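Local coordinates for protein alcohol dehydrogenase, zinc-containing (Thermotoga maritima, PDB 1VJ0) that probably acts as a zinc-dependent alcohol dehydrogenase, an oxidoreductase of the medium-chain family that carries two bound zinc ions per chain, at residues Ala183-Phe187 against Ile214-Leu218. Numbering follows the deposited sequence.
Sequences AYHAF and IARSL
I214 lays its CG2 methyl over one face of the F187 phenyl ring, a CH-pi contact 4.1 Å from CG2 to the ring centroid and 28° off the ring normal. Beyond I214, the far edge of the ring reaches A215, with F187 CE2 3.6 Å from A215 CB. F187 CG stands anti to its carbonyl carbon (chi1 -78°), which carries the ring out to I214 and A215, while F187 CB touches L218 CD1 at 4.0 Å. The other branch of I214 runs to the facing helix: its CD1 sits 3.7 Å from A183 CB and 3.5 Å from the backbone N of Y184. The Y184 side chain crosses I214 at about a right angle, with Y184 CD1 4.1 Å from I214 CG2, and the Y184 hydroxyl continues to a hydrogen bond with S193 of a neighbouring subunit. A serine in place of F187 would probably open a gap beside I214 and A215 and take away the ring face under the I214 CG2 methyl. This apolar packing joins helix 170-188 to helix 206-217, which follows strand 198-202 of the Rossmann-type parallel sheet; F187 and A215 also touch strands 268-273 and 222-227, respectively, while helix 329-340 packs against Y184.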
# COMPACT_ATOMS: atom_id res chain seq x y z
N ALA A 183 16.74 -11.50 2.18
CA ALA A 183 16.62 -10.48 3.22
C ALA A 183 15.94 -9.20 2.67
O ALA A 183 15.06 -8.63 3.30
CB ALA A 183 18.02 -10.16 3.83
N TYR A 184 16.32 -8.76 1.47
CA TYR A 184 15.65 -7.62 0.87
C TYR A 184 14.15 -7.87 0.74
O TYR A 184 13.32 -7.01 1.12
CB TYR A 184 16.31 -7.11 -0.46
CG TYR A 184 15.56 -5.88 -0.83
CD1 TYR A 184 15.80 -4.70 -0.16
CD2 TYR A 184 14.50 -5.94 -1.70
CE1 TYR A 184 15.01 -3.59 -0.38
CE2 TYR A 184 13.71 -4.82 -1.94
CZ TYR A 184 13.97 -3.67 -1.27
OH TYR A 184 13.15 -2.59 -1.49
N HIS A 185 13.76 -9.00 0.18
CA HIS A 185 12.37 -9.37 0.03
C HIS A 185 11.65 -9.16 1.38
O HIS A 185 10.54 -8.61 1.48
CB HIS A 185 12.30 -10.85 -0.45
CG HIS A 185 10.91 -11.37 -0.68
ND1 HIS A 185 10.68 -12.62 -1.23
CD2 HIS A 185 9.70 -10.80 -0.53
CE1 HIS A 185 9.37 -12.81 -1.33
NE2 HIS A 185 8.75 -11.71 -0.93
N ALA A 186 12.29 -9.61 2.44
CA ALA A 186 11.68 -9.56 3.75
C ALA A 186 11.36 -8.18 4.22
O ALA A 186 10.34 -7.96 4.87
CB ALA A 186 12.59 -10.19 4.75
N PHE A 187 12.28 -7.26 3.96
CA PHE A 187 12.12 -5.84 4.28
C PHE A 187 11.17 -5.14 3.35
O PHE A 187 10.38 -4.27 3.80
CB PHE A 187 13.49 -5.17 4.30
CG PHE A 187 14.26 -5.43 5.57
CD1 PHE A 187 15.07 -6.56 5.69
CD2 PHE A 187 14.21 -4.52 6.64
CE1 PHE A 187 15.77 -6.81 6.88
CE2 PHE A 187 14.92 -4.74 7.81
CZ PHE A 187 15.69 -5.94 7.94
N ILE A 214 20.64 -3.84 5.28
CA ILE A 214 19.44 -3.41 4.60
C ILE A 214 18.66 -2.56 5.56
O ILE A 214 18.22 -1.48 5.17
CB ILE A 214 18.63 -4.58 4.09
CG1 ILE A 214 19.39 -5.29 2.95
CG2 ILE A 214 17.22 -4.19 3.66
CD1 ILE A 214 18.92 -6.77 2.78
N ALA A 215 18.51 -3.00 6.80
CA ALA A 215 17.75 -2.20 7.80
C ALA A 215 18.34 -0.81 7.93
O ALA A 215 17.63 0.19 7.92
CB ALA A 215 17.72 -2.89 9.17
N ARG A 216 19.67 -0.75 8.06
CA ARG A 216 20.38 0.53 8.17
C ARG A 216 20.15 1.38 6.90
O ARG A 216 19.84 2.54 6.99
CB ARG A 216 21.88 0.29 8.35
CG ARG A 216 22.35 0.07 9.76
CD ARG A 216 22.71 1.39 10.55
NE ARG A 216 21.51 1.95 11.19
CZ ARG A 216 21.14 1.78 12.46
NH1 ARG A 216 21.87 1.04 13.28
NH2 ARG A 216 20.03 2.35 12.91
N SER A 217 20.26 0.76 5.73
CA SER A 217 20.14 1.47 4.47
C SER A 217 18.77 2.07 4.18
O SER A 217 18.69 3.10 3.53
CB SER A 217 20.56 0.56 3.32
OG SER A 217 21.89 0.14 3.52
N LEU A 218 17.73 1.43 4.70
CA LEU A 218 16.34 1.89 4.54
C LEU A 218 15.94 2.89 5.62
O LEU A 218 14.86 3.47 5.58
CB LEU A 218 15.40 0.69 4.56
CG LEU A 218 15.61 -0.32 3.43
CD1 LEU A 218 14.65 -1.47 3.53
CD2 LEU A 218 15.50 0.36 2.07